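Local coordinates for predicted protein (Acinetobacter sp. RUH2624, PDB 4MEA) that hydrolyses epoxides as a Cif-type, secreted enzyme of the alpha/beta hydrolase fold and is probably a virulence factor, at residues E1-P13 / N201-K215. Residues are numbered along the deposited sequence; the frame is centred on the assembly and turned at random. Where two conformers were deposited one is given.
Sequences EYDPNLKSIDTPP and NLFFSYFIKTYAGKK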
loop_
_atom_site.group_PDB
_atom_site.type_symbol
_atom_site.label_atom_id
_atom_site.label_comp_id
_atom_site.label_asym_id
_atom_site.label_seq_id
_atom_site.Cartn_x
_atom_site.Cartn_y
_atom_site.Cartn_z
ATOM N N GLU A 1 -4.194 14.428 6.733
ATOM C CA GLU A 1 -3.135 14.433 5.720
ATOM C C GLU A 1 -1.852 13.756 6.226
ATOM O O GLU A 1 -1.569 13.764 7.437
ATOM C CB GLU A 1 -2.832 15.869 5.269
ATOM C CG GLU A 1 -1.947 16.675 6.230
ATOM C CD GLU A 1 -2.701 17.280 7.413
ATOM O OE1 GLU A 1 -3.557 16.595 8.012
ATOM O OE2 GLU A 1 -2.429 18.450 7.750
ATOM N N TYR A 2 -1.080 13.174 5.304
ATOM C CA TYR A 2 0.162 12.502 5.689
ATOM C C TYR A 2 1.160 13.478 6.316
ATOM O O TYR A 2 1.395 14.565 5.787
ATOM C CB TYR A 2 0.826 11.734 4.526
ATOM C CG TYR A 2 2.032 10.938 5.009
ATOM C CD1 TYR A 2 1.868 9.695 5.611
ATOM C CD2 TYR A 2 3.324 11.453 4.914
ATOM C CE1 TYR A 2 2.956 8.971 6.084
ATOM C CE2 TYR A 2 4.420 10.735 5.387
ATOM C CZ TYR A 2 4.228 9.489 5.976
ATOM O OH TYR A 2 5.300 8.755 6.465
ATOM N N ASP A 3 1.727 13.066 7.449
ATOM C CA ASP A 3 2.746 13.833 8.163
ATOM C C ASP A 3 3.930 12.922 8.481
ATOM O O ASP A 3 3.836 12.055 9.357
ATOM C CB ASP A 3 2.165 14.405 9.456
ATOM C CG ASP A 3 3.231 14.924 10.400
ATOM O OD1 ASP A 3 4.376 15.160 9.948
ATOM O OD2 ASP A 3 2.917 15.099 11.597
ATOM N N PRO A 4 5.054 13.113 7.771
ATOM C CA PRO A 4 6.213 12.228 7.933
ATOM C C PRO A 4 6.775 12.233 9.362
ATOM O O PRO A 4 7.522 11.322 9.721
ATOM C CB PRO A 4 7.233 12.804 6.939
ATOM C CG PRO A 4 6.820 14.233 6.761
ATOM C CD PRO A 4 5.326 14.211 6.826
ATOM N N ASN A 5 6.413 13.232 10.163
ATOM C CA ASN A 5 6.882 13.315 11.544
ATOM C C ASN A 5 6.000 12.607 12.590
ATOM O O ASN A 5 6.416 12.451 13.738
ATOM C CB ASN A 5 7.059 14.775 11.953
ATOM C CG ASN A 5 7.895 15.563 10.961
ATOM O OD1 ASN A 5 8.891 15.066 10.429
ATOM N ND2 ASN A 5 7.488 16.800 10.702
ATOM N N LEU A 6 4.786 12.199 12.218
ATOM C CA LEU A 6 3.914 11.495 13.167
ATOM C C LEU A 6 4.583 10.204 13.640
ATOM O O LEU A 6 5.059 9.400 12.835
ATOM C CB LEU A 6 2.546 11.190 12.538
ATOM C CG LEU A 6 1.575 10.279 13.307
ATOM C CD1 LEU A 6 1.033 10.959 14.569
ATOM C CD2 LEU A 6 0.436 9.862 12.396
ATOM N N LYS A 7 4.627 9.994 14.946
ATOM C CA LYS A 7 5.223 8.769 15.465
ATOM C C LYS A 7 4.176 7.688 15.707
ATOM O O LYS A 7 3.036 7.976 16.063
ATOM C CB LYS A 7 6.037 9.055 16.738
ATOM C CG LYS A 7 7.305 9.875 16.461
ATOM C CD LYS A 7 8.072 10.214 17.730
ATOM C CE LYS A 7 7.339 11.238 18.565
ATOM N NZ LYS A 7 8.204 11.733 19.672
ATOM N N SER A 8 4.560 6.438 15.487
ATOM C CA SER A 8 3.685 5.324 15.822
ATOM C C SER A 8 3.837 5.074 17.321
ATOM O O SER A 8 4.832 5.488 17.914
ATOM C CB SER A 8 4.054 4.072 15.010
ATOM O OG SER A 8 5.365 3.643 15.319
ATOM N N ILE A 9 2.847 4.429 17.933
ATOM C CA ILE A 9 2.912 4.092 19.357
ATOM C C ILE A 9 3.885 2.952 19.609
ATOM O O ILE A 9 4.277 2.236 18.683
ATOM C CB ILE A 9 1.525 3.676 19.911
ATOM C CG1 ILE A 9 1.028 2.394 19.229
ATOM C CG2 ILE A 9 0.525 4.810 19.725
ATOM C CD1 ILE A 9 -0.197 1.765 19.911
ATOM N N ASP A 10 4.285 2.781 20.864
ATOM C CA ASP A 10 5.072 1.607 21.224
ATOM C C ASP A 10 4.406 0.822 22.355
ATOM O O ASP A 10 5.042 0.026 23.030
ATOM C CB ASP A 10 6.530 1.972 21.550
ATOM C CG ASP A 10 6.658 2.916 22.738
ATOM O OD1 ASP A 10 5.765 2.913 23.614
ATOM O OD2 ASP A 10 7.668 3.656 22.798
ATOM N N THR A 11 3.113 1.040 22.543
ATOM C CA THR A 11 2.351 0.253 23.519
ATOM C C THR A 11 2.422 -1.234 23.193
ATOM O O THR A 11 2.241 -1.625 22.045
ATOM C CB THR A 11 0.887 0.690 23.534
ATOM O OG1 THR A 11 0.829 2.124 23.536
ATOM C CG2 THR A 11 0.162 0.131 24.760
ATOM N N PRO A 12 2.708 -2.070 24.205
ATOM C CA PRO A 12 2.734 -3.520 23.988
ATOM C C PRO A 12 1.347 -4.020 23.613
ATOM O O PRO A 12 0.360 -3.567 24.197
ATOM C CB PRO A 12 3.149 -4.075 25.355
ATOM C CG PRO A 12 3.887 -2.953 26.014
ATOM C CD PRO A 12 3.164 -1.706 25.561
ATOM N N PRO A 13 1.268 -4.917 22.622
ATOM C CA PRO A 13 -0.019 -5.464 22.175
ATOM C C PRO A 13 -0.888 -5.990 23.338
ATOM O O PRO A 13 -2.113 -5.872 23.294
ATOM C CB PRO A 13 0.401 -6.616 21.261
ATOM C CG PRO A 13 1.726 -6.178 20.688
ATOM C CD PRO A 13 2.390 -5.328 21.752
ATOM N N ASN A 201 -3.886 -1.761 17.665
ATOM C CA ASN A 201 -3.665 -0.414 18.197
ATOM C C ASN A 201 -2.536 0.316 17.452
ATOM O O ASN A 201 -2.647 1.507 17.145
ATOM C CB ASN A 201 -3.400 -0.455 19.712
ATOM C CG ASN A 201 -3.729 0.861 20.399
ATOM O OD1 ASN A 201 -4.294 1.765 19.786
ATOM N ND2 ASN A 201 -3.372 0.975 21.673
ATOM N N LEU A 202 -1.462 -0.404 17.148
ATOM C CA LEU A 202 -0.332 0.177 16.426
ATOM C C LEU A 202 -0.759 0.664 15.048
ATOM O O LEU A 202 -0.532 1.828 14.691
ATOM C CB LEU A 202 0.812 -0.846 16.293
ATOM C CG LEU A 202 1.981 -0.506 15.360
ATOM C CD1 LEU A 202 2.716 0.738 15.853
ATOM C CD2 LEU A 202 2.949 -1.691 15.251
ATOM N N PHE A 203 -1.372 -0.222 14.265
ATOM C CA PHE A 203 -1.775 0.152 12.909
ATOM C C PHE A 203 -2.816 1.268 12.870
ATOM O O PHE A 203 -2.634 2.267 12.172
ATOM C CB PHE A 203 -2.298 -1.040 12.089
ATOM C CG PHE A 203 -2.710 -0.649 10.680
ATOM C CD1 PHE A 203 -1.767 -0.582 9.666
ATOM C CD2 PHE A 203 -4.027 -0.292 10.392
ATOM C CE1 PHE A 203 -2.123 -0.195 8.386
ATOM C CE2 PHE A 203 -4.394 0.089 9.106
ATOM C CZ PHE A 203 -3.439 0.137 8.101
ATOM N N PHE A 204 -3.920 1.086 13.590
ATOM C CA PHE A 204 -5.010 2.058 13.542
ATOM C C PHE A 204 -4.695 3.403 14.198
ATOM O O PHE A 204 -5.159 4.445 13.723
ATOM C CB PHE A 204 -6.295 1.465 14.124
ATOM C CG PHE A 204 -7.005 0.514 13.187
ATOM C CD1 PHE A 204 -7.786 1.000 12.143
ATOM C CD2 PHE A 204 -6.894 -0.855 13.352
ATOM C CE1 PHE A 204 -8.446 0.128 11.269
ATOM C CE2 PHE A 204 -7.555 -1.734 12.489
ATOM C CZ PHE A 204 -8.333 -1.242 11.453
ATOM N N SER A 205 -3.934 3.401 15.291
ATOM C CA SER A 205 -3.531 4.675 15.890
ATOM C C SER A 205 -2.841 5.543 14.836
ATOM O O SER A 205 -3.149 6.731 14.691
ATOM C CB SER A 205 -2.614 4.472 17.101
ATOM O OG SER A 205 -3.347 4.020 18.233
ATOM N N TYR A 206 -1.913 4.944 14.100
ATOM C CA TYR A 206 -1.175 5.678 13.075
ATOM C C TYR A 206 -2.082 6.008 11.881
ATOM O O TYR A 206 -2.143 7.153 11.427
ATOM C CB TYR A 206 0.073 4.898 12.625
ATOM C CG TYR A 206 0.957 5.720 11.719
ATOM C CD1 TYR A 206 1.899 6.595 12.248
ATOM C CD2 TYR A 206 0.820 5.647 10.336
ATOM C CE1 TYR A 206 2.691 7.369 11.423
ATOM C CE2 TYR A 206 1.604 6.412 9.506
ATOM C CZ TYR A 206 2.537 7.274 10.054
ATOM O OH TYR A 206 3.319 8.037 9.214
ATOM N N PHE A 207 -2.802 5.005 11.388
ATOM C CA PHE A 207 -3.725 5.185 10.267
ATOM C C PHE A 207 -4.777 6.277 10.540
ATOM O O PHE A 207 -4.957 7.197 9.735
ATOM C CB PHE A 207 -4.425 3.851 9.966
ATOM C CG PHE A 207 -5.339 3.890 8.771
ATOM C CD1 PHE A 207 -4.884 3.507 7.518
ATOM C CD2 PHE A 207 -6.666 4.278 8.910
ATOM C CE1 PHE A 207 -5.736 3.531 6.413
ATOM C CE2 PHE A 207 -7.528 4.303 7.823
ATOM C CZ PHE A 207 -7.063 3.930 6.567
ATOM N N ILE A 208 -5.471 6.172 11.673
ATOM C CA ILE A 208 -6.508 7.154 12.030
ATOM C C ILE A 208 -5.937 8.578 12.195
ATOM O O ILE A 208 -6.485 9.540 11.651
ATOM C CB ILE A 208 -7.283 6.727 13.308
ATOM C CG1 ILE A 208 -8.171 5.514 13.019
ATOM C CG2 ILE A 208 -8.116 7.879 13.859
ATOM C CD1 ILE A 208 -8.706 4.848 14.286
ATOM N N LYS A 209 -4.845 8.720 12.940
ATOM C CA LYS A 209 -4.239 10.047 13.096
ATOM C C LYS A 209 -3.759 10.628 11.752
ATOM O O LYS A 209 -3.913 11.820 11.502
ATOM C CB LYS A 209 -3.112 10.030 14.125
ATOM C CG LYS A 209 -3.595 10.177 15.562
ATOM C CD LYS A 209 -2.409 10.199 16.493
ATOM C CE LYS A 209 -2.795 10.620 17.888
ATOM N NZ LYS A 209 -1.587 10.633 18.754
ATOM N N THR A 210 -3.218 9.780 10.878
ATOM C CA THR A 210 -2.740 10.228 9.567
ATOM C C THR A 210 -3.831 10.915 8.758
ATOM O O THR A 210 -3.607 11.953 8.139
ATOM C CB THR A 210 -2.180 9.039 8.732
ATOM O OG1 THR A 210 -0.934 8.620 9.294
ATOM C CG2 THR A 210 -1.932 9.456 7.281
ATOM N N TYR A 211 -5.017 10.326 8.765
ATOM C CA TYR A 211 -6.062 10.884 7.925
ATOM C C TYR A 211 -6.895 11.933 8.658
ATOM O O TYR A 211 -7.754 12.576 8.056
ATOM C CB TYR A 211 -6.879 9.771 7.265
ATOM C CG TYR A 211 -5.969 8.812 6.527
ATOM C CD1 TYR A 211 -5.324 9.194 5.356
ATOM C CD2 TYR A 211 -5.717 7.546 7.024
ATOM C CE1 TYR A 211 -4.471 8.326 4.690
ATOM C CE2 TYR A 211 -4.866 6.674 6.368
ATOM C CZ TYR A 211 -4.250 7.068 5.208
ATOM O OH TYR A 211 -3.417 6.191 4.566
ATOM N N ALA A 212 -6.576 12.163 9.933
ATOM C CA ALA A 212 -7.174 13.273 10.678
ATOM C C ALA A 212 -6.532 14.625 10.330
ATOM O O ALA A 212 -5.331 14.712 10.070
ATOM C CB ALA A 212 -7.087 13.027 12.172
ATOM N N GLY A 213 -7.343 15.679 10.332
ATOM C CA GLY A 213 -6.814 17.031 10.287
ATOM C C GLY A 213 -6.581 17.525 11.708
ATOM O O GLY A 213 -5.552 18.124 12.013
ATOM N N LYS A 214 -7.542 17.270 12.587
ATOM C CA LYS A 214 -7.399 17.645 13.990
ATOM C C LYS A 214 -6.921 16.443 14.810
ATOM O O LYS A 214 -7.721 15.730 15.409
ATOM C CB LYS A 214 -8.720 18.194 14.536
ATOM C CG LYS A 214 -9.250 19.409 13.780
ATOM C CD LYS A 214 -10.244 20.186 14.627
ATOM C CE LYS A 214 -10.722 21.457 13.931
ATOM N NZ LYS A 214 -11.791 21.192 12.929
ATOM N N LYS A 215 -5.608 16.226 14.842
ATOM C CA LYS A 215 -5.065 14.998 15.432
ATOM C C LYS A 215 -5.185 14.913 16.962
ATOM O O LYS A 215 -5.278 13.817 17.519
ATOM C CB LYS A 215 -3.611 14.779 14.990
ATOM C CG LYS A 215 -3.407 14.775 13.478
ATOM C CD LYS A 215 -1.968 14.404 13.118
ATOM C CE LYS A 215 -1.590 14.885 11.719
ATOM N NZ LYS A 215 -2.512 14.405 10.658
HETATM O O HOH W 1 -2.855 18.880 11.069
HETATM O O HOH W 2 5.084 9.510 10.147
HETATM O O HOH W 3 0.986 10.827 8.782
HETATM O O HOH W 4 0.723 3.882 16.174
HETATM O O HOH W 5 -1.586 3.310 23.093
#
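Glu1 and Tyr2 lie over Thr210 and Tyr211, and Ile9 lies over Leu202, so the extended N-terminal arm 1-13 follows helix 200-211 in the reverse direction. At the chain terminus the backbones bond directly: Glu1 N donates to Thr210 O over 2.9 Å, in the carbonyl plane. Lys215 braces this corner: NZ bonds to Lys209 O and Ala212 O, meeting Lys209 O from the opposite face to Ala212 N, and makes a salt bridge of 3.6 Å to Glu1 OE1. Near its start the arm makes a type I beta turn, Asp3 to Leu6, with an Asx turn in which Asp3 OD1 accepts from Asn5 N. Leu6 lays CD2 over one face of the Tyr206 ring, 3.5 Å from CE1, while Thr210 OG1 stands 3.3 Å above the ring plane, offset toward its rim. With CG anti to the backbone N (chi1 -172°), the Tyr206 phenol extends beneath the turn; its hydroxyl donates to a water that donates to Asp3 O and Leu6 O, and Tyr2 CE1 sits 3.3 Å from that OH. Farther along, Ile9 sets CD1 against the Asn201 amide, 3.7 Å from CG; Asn201 ND2 is hydrogen-bonded to Ser16 on helix 13-25. Leu202 CD1 fits against Ser8 CB, and a second water joins Ile9 N to Leu202 O. The second subunit borders the same surface: its Phe188 meets Tyr206 edge-to-face, its Gly189 N bonds Tyr2 OH, and its Asp190 and Lys194 bond Ser8 OG. The arrangement illustrates how an irregular N-terminal arm can be fastened by one direct backbone bond, a salt bridge, water bridges and a few apolar contacts, here to a helix inserted between strands 151-157 and 267-272, the position of the cap domain in the alpha/beta hydrolase fold.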